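Local coordinates for vacuolar-sorting protein BRO1 (Saccharomyces cerevisiae, PDB 1ZB1), which helps sort cargo into the intralumenal vesicles of multivesicular bodies and recruits the deubiquitinase DOA4 to endosomes, at residues E143-S148 with Q191-L196; I185-A190 with A340-K345. All blocks are in the same frame, centred on the assembly; numbering follows the deposited sequence.

Contact 1: E143-S148 with Q191-L196; sequences EDYKNS and QELFVL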
loop_
_atom_site.group_PDB
_atom_site.type_symbol
_atom_site.label_atom_id
_atom_site.label_comp_id
_atom_site.label_asym_id
_atom_site.label_seq_id
_atom_site.Cartn_x
_atom_site.Cartn_y
_atom_site.Cartn_z
ATOM N N GLU A 143 15.755 -5.326 7.605
ATOM C CA GLU A 143 16.763 -4.275 7.624
ATOM C C GLU A 143 16.310 -3.101 8.482
ATOM O O GLU A 143 15.426 -3.245 9.329
ATOM C CB GLU A 143 17.070 -3.785 6.206
ATOM C CG GLU A 143 17.779 -4.805 5.329
ATOM C CD GLU A 143 16.852 -5.894 4.832
ATOM O OE1 GLU A 143 15.960 -5.583 4.013
ATOM O OE2 GLU A 143 17.014 -7.056 5.263
ATOM N N ASP A 144 16.918 -1.940 8.253
ATOM C CA ASP A 144 16.598 -0.731 9.008
ATOM C C ASP A 144 15.337 -0.040 8.491
ATOM O O ASP A 144 15.190 1.178 8.625
ATOM C CB ASP A 144 17.772 0.246 8.942
ATOM C CG ASP A 144 17.966 0.823 7.556
ATOM O OD1 ASP A 144 18.089 0.034 6.596
ATOM O OD2 ASP A 144 17.995 2.064 7.427
ATOM N N TYR A 145 14.440 -0.820 7.894
ATOM C CA TYR A 145 13.181 -0.303 7.359
ATOM C C TYR A 145 13.332 0.488 6.065
ATOM O O TYR A 145 12.350 0.727 5.370
ATOM C CB TYR A 145 12.475 0.567 8.406
ATOM C CG TYR A 145 11.957 -0.209 9.600
ATOM C CD1 TYR A 145 11.742 0.422 10.823
ATOM C CD2 TYR A 145 11.678 -1.572 9.506
ATOM C CE1 TYR A 145 11.267 -0.288 11.929
ATOM C CE2 TYR A 145 11.202 -2.290 10.604
ATOM C CZ TYR A 145 11.001 -1.640 11.809
ATOM O OH TYR A 145 10.536 -2.342 12.896
ATOM N N LYS A 146 14.557 0.891 5.744
ATOM C CA LYS A 146 14.814 1.663 4.529
ATOM C C LYS A 146 14.176 1.046 3.274
ATOM O O LYS A 146 13.419 1.712 2.554
ATOM C CB LYS A 146 16.326 1.810 4.321
ATOM C CG LYS A 146 16.717 2.502 3.024
ATOM C CD LYS A 146 18.229 2.483 2.803
ATOM C CE LYS A 146 18.962 3.437 3.740
ATOM N NZ LYS A 146 18.784 3.113 5.183
ATOM N N ASN A 147 14.485 -0.220 3.017
ATOM C CA ASN A 147 13.958 -0.917 1.846
ATOM C C ASN A 147 12.440 -1.094 1.903
ATOM O O ASN A 147 11.742 -0.882 0.910
ATOM C CB ASN A 147 14.613 -2.293 1.713
ATOM C CG ASN A 147 14.078 -3.074 0.528
ATOM O OD1 ASN A 147 14.547 -2.911 -0.599
ATOM N ND2 ASN A 147 13.072 -3.911 0.772
ATOM N N SER A 148 11.938 -1.497 3.063
ATOM C CA SER A 148 10.505 -1.705 3.239
ATOM C C SER A 148 9.717 -0.422 3.017
ATOM O O SER A 148 8.627 -0.449 2.452
ATOM C CB SER A 148 10.222 -2.249 4.638
ATOM O OG SER A 148 10.806 -3.527 4.792
ATOM N N GLN A 191 4.604 5.536 6.336
ATOM C CA GLN A 191 4.826 6.592 7.333
ATOM C C GLN A 191 5.106 5.948 8.694
ATOM O O GLN A 191 6.027 6.346 9.407
ATOM C CB GLN A 191 3.586 7.493 7.431
ATOM C CG GLN A 191 3.648 8.612 8.494
ATOM C CD GLN A 191 4.658 9.703 8.157
ATOM O OE1 GLN A 191 5.000 9.904 6.994
ATOM N NE2 GLN A 191 5.125 10.425 9.178
ATOM N N GLU A 192 4.305 4.947 9.043
ATOM C CA GLU A 192 4.471 4.247 10.311
ATOM C C GLU A 192 5.876 3.650 10.444
ATOM O O GLU A 192 6.517 3.780 11.492
ATOM C CB GLU A 192 3.411 3.149 10.444
ATOM C CG GLU A 192 3.638 2.195 11.600
ATOM C CD GLU A 192 2.510 1.189 11.758
ATOM O OE1 GLU A 192 1.917 0.779 10.737
ATOM O OE2 GLU A 192 2.229 0.794 12.906
ATOM N N LEU A 193 6.361 3.001 9.390
ATOM C CA LEU A 193 7.699 2.407 9.425
ATOM C C LEU A 193 8.776 3.489 9.558
ATOM O O LEU A 193 9.837 3.255 10.145
ATOM C CB LEU A 193 7.941 1.571 8.164
ATOM C CG LEU A 193 7.915 0.038 8.300
ATOM C CD1 LEU A 193 6.860 -0.402 9.297
ATOM C CD2 LEU A 193 7.672 -0.589 6.937
ATOM N N PHE A 194 8.499 4.675 9.024
ATOM C CA PHE A 194 9.455 5.780 9.104
ATOM C C PHE A 194 9.608 6.202 10.566
ATOM O O PHE A 194 10.720 6.454 11.043
ATOM C CB PHE A 194 8.976 6.966 8.264
ATOM C CG PHE A 194 9.990 8.071 8.145
ATOM C CD1 PHE A 194 11.121 7.913 7.349
ATOM C CD2 PHE A 194 9.830 9.261 8.846
ATOM C CE1 PHE A 194 12.080 8.926 7.251
ATOM C CE2 PHE A 194 10.783 10.281 8.757
ATOM C CZ PHE A 194 11.909 10.110 7.958
ATOM N N VAL A 195 8.484 6.282 11.274
ATOM C CA VAL A 195 8.497 6.645 12.689
ATOM C C VAL A 195 9.295 5.600 13.473
ATOM O O VAL A 195 10.187 5.942 14.252
ATOM C CB VAL A 195 7.066 6.706 13.271
ATOM C CG1 VAL A 195 7.126 6.847 14.785
ATOM C CG2 VAL A 195 6.310 7.878 12.666
ATOM N N LEU A 196 8.967 4.328 13.264
ATOM C CA LEU A 196 9.655 3.241 13.949
ATOM C C LEU A 196 11.158 3.292 13.702
ATOM O O LEU A 196 11.955 2.956 14.582
ATOM C CB LEU A 196 9.103 1.885 13.498
ATOM C CG LEU A 196 7.893 1.333 14.258
ATOM C CD1 LEU A 196 6.794 2.364 14.311
ATOM C CD2 LEU A 196 7.396 0.061 13.578
#
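Tyr145 lays its ring against the flank of the helix that carries Leu193 and Leu196, and the tight part of the contact is built around that ring. Leu193 CG sits over one face, 4.2 Å above the ring plane and displaced toward the rim. Leu196 approaches obliquely instead, its CB 3.4 Å from Tyr145 CE1, and farther out its CD2 lies 4.0 Å from the phenol OH. The ring also passes close to the backbone, with Tyr145 CD1 3.5 Å from Leu193 O. A large flat side chain suits this place because it can reach both Leu193 and Leu196, about one turn apart on the same side of the helix. With Tyr145 chi1 at -68°, its CG stands beside the backbone N and anti to the carbonyl carbon, which directs the ring across to residues 191-196. Tyr145 is the N-cap residue of helix 146-165, whose start thus rests near the end of helix 176-198, as expected of an antiparallel helical hairpin in the largely helical body of a Bro1 domain. One turn on, small Ser148 lets Leu193 CD2 come within 3.8 Å of Ser148 CB, while the buried serine OG is hydrogen-bonded to the carbonyl of Ala137. The outer side is looser and ionic: Asp144 OD2 forms a salt bridge of 2.6 Å with Lys146 NZ and a second one with Lys197.

Contact 2: I185-A190 with A340-K345; sequences ICHAEA and ALDAIK
His187 and Asp342 both swing their first side-chain carbon beyond CB away from the backbone N, the histidine with chi1 at -173°, and these extended arms reach from opposite directions until ring and carboxylate meet. His187 NE2 donates to Asp342 OD1 over 3.0 Å with an N-H...O angle of 161°. The oxygen lies close to the imidazole plane and accepts on its syn lone pair, and the two flat groups are only 27° from coplanar. A negative carboxylate so placed would be expected to favour a protonated imidazole. Asp342 OD1 has a second donor on its anti side but tilted out of the carboxylate plane, Ile344 N at 3.1 Å; this closes an Asx turn, in which the aspartate accepts from the amide two residues further on. The turn holds the carboxylate in position for the histidine, a task for which the short side chain of aspartate is well suited. It also presents Ile344 to the helix. Ile344 runs alongside the histidine in the reverse sense, with its branched CB 3.7 Å from His187 CD2 and its CG1 3.6 Å from Ala190 CB. Alanine suits this point because its lone methyl lets Ile344 CD1 approach the helix backbone, 3.8 Å from Ala190 C. The irregular segment 340-345, which follows helix 303-322 and precedes helix 349-371 in the chain, crosses helix 176-198. Helix 146-165 borders the same site, stacking Phe156 on the His187 ring and packing Thr153 against Ile344, while Leu341 is joined by backbone hydrogen bonding to Lys213 of helix 208-230.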
loop_
_atom_site.group_PDB
_atom_site.type_symbol
_atom_site.label_atom_id
_atom_site.label_comp_id
_atom_site.label_asym_id
_atom_site.label_seq_id
_atom_site.Cartn_x
_atom_site.Cartn_y
_atom_site.Cartn_z
ATOM N N ILE A 185 -3.718 2.561 2.740
ATOM C CA ILE A 185 -3.144 1.599 3.683
ATOM C C ILE A 185 -1.619 1.600 3.520
ATOM O O ILE A 185 -0.876 1.634 4.502
ATOM C CB ILE A 185 -3.674 0.161 3.413
ATOM C CG1 ILE A 185 -5.144 0.043 3.844
ATOM C CG2 ILE A 185 -2.814 -0.867 4.143
ATOM C CD1 ILE A 185 -5.356 0.102 5.344
ATOM N N CYS A 186 -1.159 1.568 2.272
ATOM C CA CYS A 186 0.272 1.556 1.980
ATOM C C CYS A 186 0.967 2.845 2.416
ATOM O O CYS A 186 2.084 2.806 2.948
ATOM C CB CYS A 186 0.512 1.308 0.486
ATOM S SG CYS A 186 -0.030 -0.330 -0.093
ATOM N N HIS A 187 0.315 3.982 2.197
ATOM C CA HIS A 187 0.885 5.262 2.601
ATOM C C HIS A 187 1.006 5.297 4.132
ATOM O O HIS A 187 2.056 5.655 4.681
ATOM C CB HIS A 187 -0.005 6.413 2.115
ATOM C CG HIS A 187 0.579 7.773 2.349
ATOM N ND1 HIS A 187 -0.084 8.934 2.012
ATOM C CD2 HIS A 187 1.761 8.156 2.889
ATOM C CE1 HIS A 187 0.662 9.974 2.338
ATOM N NE2 HIS A 187 1.786 9.531 2.872
ATOM N N ALA A 188 -0.066 4.913 4.816
ATOM C CA ALA A 188 -0.063 4.903 6.275
ATOM C C ALA A 188 1.045 4.008 6.829
ATOM O O ALA A 188 1.754 4.403 7.753
ATOM C CB ALA A 188 -1.427 4.442 6.810
ATOM N N GLU A 189 1.194 2.809 6.263
ATOM C CA GLU A 189 2.216 1.874 6.730
ATOM C C GLU A 189 3.627 2.385 6.459
ATOM O O GLU A 189 4.530 2.191 7.278
ATOM C CB GLU A 189 2.030 0.491 6.093
ATOM C CG GLU A 189 0.734 -0.208 6.501
ATOM C CD GLU A 189 0.632 -1.627 5.975
ATOM O OE1 GLU A 189 1.224 -1.913 4.913
ATOM O OE2 GLU A 189 -0.050 -2.458 6.616
ATOM N N ALA A 190 3.824 3.034 5.313
ATOM C CA ALA A 190 5.140 3.575 4.987
ATOM C C ALA A 190 5.529 4.628 6.038
ATOM O O ALA A 190 6.645 4.607 6.564
ATOM C CB ALA A 190 5.125 4.197 3.588
ATOM N N ALA A 340 1.319 17.971 11.996
ATOM C CA ALA A 340 1.699 16.731 11.321
ATOM C C ALA A 340 2.738 16.897 10.213
ATOM O O ALA A 340 2.732 17.885 9.478
ATOM C CB ALA A 340 0.453 16.050 10.760
ATOM N N LEU A 341 3.628 15.914 10.104
ATOM C CA LEU A 341 4.670 15.917 9.083
ATOM C C LEU A 341 4.650 14.600 8.297
ATOM O O LEU A 341 5.042 13.555 8.817
ATOM C CB LEU A 341 6.045 16.106 9.727
ATOM C CG LEU A 341 7.233 16.132 8.757
ATOM C CD1 LEU A 341 7.111 17.334 7.844
ATOM C CD2 LEU A 341 8.545 16.179 9.527
ATOM N N ASP A 342 4.182 14.667 7.052
ATOM C CA ASP A 342 4.104 13.510 6.151
ATOM C C ASP A 342 5.477 13.330 5.492
ATOM O O ASP A 342 5.895 14.174 4.701
ATOM C CB ASP A 342 3.054 13.778 5.069
ATOM C CG ASP A 342 2.699 12.537 4.263
ATOM O OD1 ASP A 342 3.533 11.614 4.156
ATOM O OD2 ASP A 342 1.578 12.497 3.725
ATOM N N ALA A 343 6.166 12.234 5.798
ATOM C CA ALA A 343 7.501 11.993 5.248
ATOM C C ALA A 343 7.562 11.156 3.965
ATOM O O ALA A 343 8.646 10.912 3.436
ATOM C CB ALA A 343 8.379 11.341 6.312
ATOM N N ILE A 344 6.412 10.721 3.464
ATOM C CA ILE A 344 6.386 9.888 2.268
ATOM C C ILE A 344 6.057 10.639 0.981
ATOM O O ILE A 344 4.964 11.185 0.821
ATOM C CB ILE A 344 5.390 8.696 2.444
ATOM C CG1 ILE A 344 5.962 7.672 3.428
ATOM C CG2 ILE A 344 5.151 7.995 1.109
ATOM C CD1 ILE A 344 6.194 8.193 4.803
ATOM N N LYS A 345 7.018 10.656 0.068
ATOM C CA LYS A 345 6.852 11.313 -1.222
ATOM C C LYS A 345 6.753 10.219 -2.279
ATOM O O LYS A 345 7.750 9.575 -2.607
ATOM C CB LYS A 345 8.053 12.215 -1.518
ATOM C CG LYS A 345 8.283 13.315 -0.489
ATOM C CD LYS A 345 9.511 14.148 -0.839
ATOM C CE LYS A 345 9.756 15.249 0.186
ATOM N NZ LYS A 345 10.929 16.096 -0.184
#

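How the contacts relate
Both contacts use helix 176-198, at successive stretches, and their centres lie 11 Å apart. Contact 1 joins it to the start of a helix close in sequence, contact 2 to a loop from much later in the chain. All the touching residues of contact 1 are buried and meet largely through apolar atoms, and the charged residues of its segments find their partners off the interface. Contact 2 lies nearer the middle of the chain yet includes one exposed partner, Asp342, and pairs a directional polar bond with an aliphatic patch. Gln191 ties the two together, its OE1 2.9 Å from Ala343 N in a probable hydrogen bond, and Phe194 adds packing against Ala343.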